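Long-range contact in beta-glucosidase (Saccharopolyspora erythraea D, PDB 5M6G), which probably hydrolyses terminal, non-reducing beta-D-glucosyl residues with release of beta-D-glucose, as a member of glycosyl hydrolase family 3: residues V131-I142 against Q444-W452. Numbering follows the deposited sequence.
With SOR (sorbitol), chain L.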
loop_
_atom_site.group_PDB
_atom_site.type_symbol
_atom_site.label_atom_id
_atom_site.label_comp_id
_atom_site.label_asym_id
_atom_site.label_seq_id
_atom_site.Cartn_x
_atom_site.Cartn_y
_atom_site.Cartn_z
ATOM N N VAL A 131 -0.294 -1.886 -4.029
ATOM C CA VAL A 131 0.110 -1.884 -2.621
ATOM C C VAL A 131 -0.223 -3.180 -1.874
ATOM O O VAL A 131 0.234 -3.354 -0.731
ATOM C CB VAL A 131 -0.507 -0.680 -1.874
ATOM C CG1 VAL A 131 -0.003 0.612 -2.473
ATOM C CG2 VAL A 131 -2.031 -0.735 -1.939
ATOM N N HIS A 132 -1.024 -4.078 -2.457
ATOM C CA HIS A 132 -1.148 -5.431 -1.908
ATOM C C HIS A 132 -1.526 -6.330 -3.088
ATOM O O HIS A 132 -2.604 -6.917 -3.172
ATOM C CB HIS A 132 -2.120 -5.543 -0.725
ATOM C CG HIS A 132 -3.541 -5.138 -1.011
ATOM N ND1 HIS A 132 -4.619 -5.769 -0.419
ATOM C CD2 HIS A 132 -4.060 -4.147 -1.772
ATOM C CE1 HIS A 132 -5.738 -5.182 -0.804
ATOM N NE2 HIS A 132 -5.427 -4.203 -1.637
ATOM N N GLY A 133 -0.573 -6.452 -4.010
ATOM C CA GLY A 133 -0.852 -6.948 -5.342
ATOM C C GLY A 133 -1.146 -5.795 -6.281
ATOM O O GLY A 133 -1.122 -4.620 -5.905
ATOM N N HIS A 134 -1.418 -6.143 -7.544
ATOM C CA HIS A 134 -1.807 -5.166 -8.565
ATOM C C HIS A 134 -3.301 -4.861 -8.396
ATOM O O HIS A 134 -4.152 -5.228 -9.208
ATOM C CB HIS A 134 -1.463 -5.709 -9.949
ATOM C CG HIS A 134 -1.398 -4.668 -11.021
ATOM N ND1 HIS A 134 -1.743 -3.355 -10.802
ATOM C CD2 HIS A 134 -1.044 -4.755 -12.326
ATOM C CE1 HIS A 134 -1.586 -2.670 -11.924
ATOM N NE2 HIS A 134 -1.163 -3.498 -12.864
ATOM N N ASN A 135 -3.616 -4.158 -7.296
ATOM C CA ASN A 135 -4.962 -4.166 -6.726
ATOM C C ASN A 135 -6.004 -3.382 -7.519
ATOM O O ASN A 135 -7.196 -3.545 -7.245
ATOM C CB ASN A 135 -4.927 -3.642 -5.288
ATOM C CG ASN A 135 -4.052 -2.399 -5.134
ATOM O OD1 ASN A 135 -2.896 -2.497 -4.735
ATOM N ND2 ASN A 135 -4.605 -1.231 -5.449
ATOM N N ASN A 136 -5.618 -2.527 -8.462
ATOM C CA ASN A 136 -6.628 -1.911 -9.319
ATOM C C ASN A 136 -7.144 -2.850 -10.403
ATOM O O ASN A 136 -8.159 -2.543 -11.035
ATOM C CB ASN A 136 -6.068 -0.654 -9.998
ATOM C CG ASN A 136 -5.885 0.485 -9.036
ATOM O OD1 ASN A 136 -6.826 0.893 -8.336
ATOM N ND2 ASN A 136 -4.664 1.000 -8.968
ATOM N N VAL A 137 -6.472 -3.968 -10.642
ATOM C CA VAL A 137 -6.746 -4.815 -11.799
ATOM C C VAL A 137 -7.667 -5.957 -11.371
ATOM O O VAL A 137 -7.343 -6.729 -10.461
ATOM C CB VAL A 137 -5.451 -5.361 -12.415
ATOM C CG1 VAL A 137 -5.785 -6.360 -13.507
ATOM C CG2 VAL A 137 -4.587 -4.212 -12.978
ATOM N N HIS A 138 -8.807 -6.072 -12.036
ATOM C CA HIS A 138 -9.714 -7.170 -11.737
ATOM C C HIS A 138 -9.068 -8.507 -12.096
ATOM O O HIS A 138 -8.521 -8.677 -13.190
ATOM C CB HIS A 138 -11.027 -6.986 -12.490
ATOM C CG HIS A 138 -12.052 -8.011 -12.134
ATOM N ND1 HIS A 138 -12.107 -9.249 -12.737
ATOM C CD2 HIS A 138 -13.029 -8.001 -11.196
ATOM C CE1 HIS A 138 -13.090 -9.950 -12.198
ATOM N NE2 HIS A 138 -13.665 -9.213 -11.265
ATOM N N GLY A 139 -9.116 -9.453 -11.163
ATOM C CA GLY A 139 -8.512 -10.752 -11.375
ATOM C C GLY A 139 -7.058 -10.857 -10.974
ATOM O O GLY A 139 -6.488 -11.951 -11.056
ATOM N N ALA A 140 -6.434 -9.759 -10.554
ATOM C CA ALA A 140 -5.096 -9.814 -9.994
ATOM C C ALA A 140 -5.141 -10.369 -8.576
ATOM O O ALA A 140 -6.131 -10.208 -7.860
ATOM C CB ALA A 140 -4.464 -8.420 -9.981
ATOM N N THR A 141 -4.052 -11.018 -8.177
ATOM C CA THR A 141 -3.925 -11.550 -6.823
ATOM C C THR A 141 -3.953 -10.419 -5.804
ATOM O O THR A 141 -3.243 -9.423 -5.959
ATOM C CB THR A 141 -2.608 -12.317 -6.694
ATOM O OG1 THR A 141 -2.462 -13.221 -7.796
ATOM C CG2 THR A 141 -2.559 -13.090 -5.389
ATOM N N ILE A 142 -4.753 -10.574 -4.749
ATOM C CA ILE A 142 -4.837 -9.564 -3.694
ATOM C C ILE A 142 -4.211 -10.139 -2.429
ATOM O O ILE A 142 -4.744 -11.078 -1.821
ATOM C CB ILE A 142 -6.278 -9.100 -3.451
ATOM C CG1 ILE A 142 -6.893 -8.538 -4.751
ATOM C CG2 ILE A 142 -6.319 -8.067 -2.312
ATOM C CD1 ILE A 142 -6.142 -7.344 -5.332
ATOM N N GLN A 444 -13.049 -8.472 3.141
ATOM C CA GLN A 444 -11.817 -9.120 3.575
ATOM C C GLN A 444 -10.600 -8.533 2.873
ATOM O O GLN A 444 -9.478 -8.724 3.340
ATOM C CB GLN A 444 -11.893 -10.635 3.351
ATOM C CG GLN A 444 -11.660 -11.101 1.904
ATOM C CD GLN A 444 -11.925 -12.589 1.719
ATOM O OE1 GLN A 444 -12.852 -13.143 2.318
ATOM N NE2 GLN A 444 -11.120 -13.242 0.876
ATOM N N SER A 445 -10.802 -7.802 1.784
ATOM C CA SER A 445 -9.695 -7.146 1.103
ATOM C C SER A 445 -9.440 -5.743 1.623
ATOM O O SER A 445 -8.287 -5.290 1.617
ATOM C CB SER A 445 -9.972 -7.104 -0.398
ATOM O OG SER A 445 -10.049 -8.423 -0.908
ATOM N N GLY A 446 -10.487 -5.043 2.057
ATOM C CA GLY A 446 -10.309 -3.687 2.563
ATOM C C GLY A 446 -9.966 -2.701 1.447
ATOM O O GLY A 446 -10.165 -2.958 0.253
ATOM N N GLY A 447 -9.430 -1.556 1.863
ATOM C CA GLY A 447 -9.177 -0.458 0.946
ATOM C C GLY A 447 -8.196 -0.818 -0.151
ATOM O O GLY A 447 -7.484 -1.822 -0.103
ATOM N N TRP A 448 -8.168 0.040 -1.176
ATOM C CA TRP A 448 -7.248 -0.123 -2.299
ATOM C C TRP A 448 -7.444 -1.486 -2.963
ATOM O O TRP A 448 -6.500 -2.246 -3.170
ATOM C CB TRP A 448 -5.795 0.047 -1.847
ATOM C CG TRP A 448 -5.435 1.418 -1.342
ATOM C CD1 TRP A 448 -5.263 1.797 -0.038
ATOM C CD2 TRP A 448 -5.165 2.579 -2.134
ATOM N NE1 TRP A 448 -4.921 3.130 0.030
ATOM C CE2 TRP A 448 -4.852 3.632 -1.245
ATOM C CE3 TRP A 448 -5.168 2.836 -3.512
ATOM C CZ2 TRP A 448 -4.541 4.923 -1.689
ATOM C CZ3 TRP A 448 -4.854 4.118 -3.951
ATOM C CH2 TRP A 448 -4.548 5.143 -3.040
ATOM N N THR A 449 -8.695 -1.824 -3.242
ATOM C CA THR A 449 -8.999 -3.091 -3.897
ATOM C C THR A 449 -10.015 -2.786 -4.987
ATOM O O THR A 449 -11.173 -2.480 -4.685
ATOM C CB THR A 449 -9.523 -4.130 -2.906
ATOM O OG1 THR A 449 -8.615 -4.240 -1.791
ATOM C CG2 THR A 449 -9.638 -5.488 -3.594
ATOM N N ILE A 450 -9.561 -2.847 -6.243
ATOM C CA ILE A 450 -10.278 -2.383 -7.427
ATOM C C ILE A 450 -10.502 -0.882 -7.359
ATOM O O ILE A 450 -9.889 -0.127 -8.119
ATOM C CB ILE A 450 -11.617 -3.109 -7.640
ATOM C CG1 ILE A 450 -11.410 -4.618 -7.600
ATOM C CG2 ILE A 450 -12.201 -2.682 -8.986
ATOM C CD1 ILE A 450 -10.358 -5.110 -8.554
ATOM N N SER A 451 -11.392 -0.441 -6.470
ATOM C CA SER A 451 -11.607 0.978 -6.224
ATOM C C SER A 451 -10.601 1.509 -5.203
ATOM O O SER A 451 -9.821 0.763 -4.611
ATOM C CB SER A 451 -13.024 1.227 -5.719
ATOM O OG SER A 451 -13.173 0.679 -4.424
ATOM N N TRP A 452 -10.637 2.829 -5.000
ATOM C CA TRP A 452 -9.745 3.487 -4.044
ATOM C C TRP A 452 -10.113 3.137 -2.604
ATOM O O TRP A 452 -9.278 2.650 -1.828
ATOM C CB TRP A 452 -9.814 5.002 -4.266
ATOM C CG TRP A 452 -9.122 5.832 -3.236
ATOM C CD1 TRP A 452 -7.900 5.603 -2.672
ATOM C CD2 TRP A 452 -9.622 7.034 -2.637
ATOM N NE1 TRP A 452 -7.606 6.596 -1.764
ATOM C CE2 TRP A 452 -8.648 7.485 -1.725
ATOM C CE3 TRP A 452 -10.802 7.774 -2.788
ATOM C CZ2 TRP A 452 -8.813 8.645 -0.965
ATOM C CZ3 TRP A 452 -10.962 8.928 -2.035
ATOM C CH2 TRP A 452 -9.974 9.349 -1.136
HETATM C C1 SOR L . -0.494 7.512 -1.614
HETATM C C2 SOR L . -1.014 7.069 -2.970
HETATM C C3 SOR L . -1.905 8.168 -3.541
HETATM C C4 SOR L . -2.732 7.651 -4.714
HETATM C C5 SOR L . -3.999 8.476 -4.963
HETATM C C6 SOR L . -4.910 7.678 -5.890
HETATM O O1 SOR L . -0.144 6.399 -0.829
HETATM O O2 SOR L . 0.075 6.818 -3.841
HETATM O O3 SOR L . -1.084 9.224 -3.967
HETATM O O4 SOR L . -1.942 7.635 -5.886
HETATM O O5 SOR L . -4.678 8.790 -3.753
HETATM O O6 SOR L . -6.229 8.180 -5.840
HETATM O O HOH W 1 -6.311 -7.169 1.509
HETATM O O HOH W 2 -7.437 -0.277 -5.947
HETATM O O HOH W 3 -9.518 -0.374 -10.795
#
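The His132 ring meets Trp448 and Thr449 with its edge. His132 NE2 gives a hydrogen bond of 2.7 Å to Trp448 O, which lies in the ring plane. The donor sits above the carbonyl plane of Trp448, 49° out of it. Thr449 OG1 lies at the same edge, 3.2 Å from His132 CE1. His132 ND1 is hydrogen-bonded to Tyr143 O, and the two bonds together hold the ring's rotation. Trp452 CD1 lies over one face of the Trp448 ring, nearer its border than its centre. Trp448 CH2 lies 3.5 Å from SOR C4 at the ring edge, while Val131 CG2 packs against Trp448 CB at 3.8 Å. The contact joins the loop after strand 125-128 of the N-terminal family 3 region, of the TIM-barrel clan, to the C-terminal region, which thereby supplies Trp448 to the sorbitol pocket. An alanine in place of His132 is likely to leave Trp448 O without this donor and the tryptophan backbone less firmly placed. Asn135 O accepts Ile450 N at 2.7 Å. The first torsion of Asn135 (chi1 44°) turns its amide back, and OD1 accepts a hydrogen bond from Val131 N. One water bridges Asn136 O and Ile450 O. Ile450 CD1 reaches His138 CA at 3.8 Å.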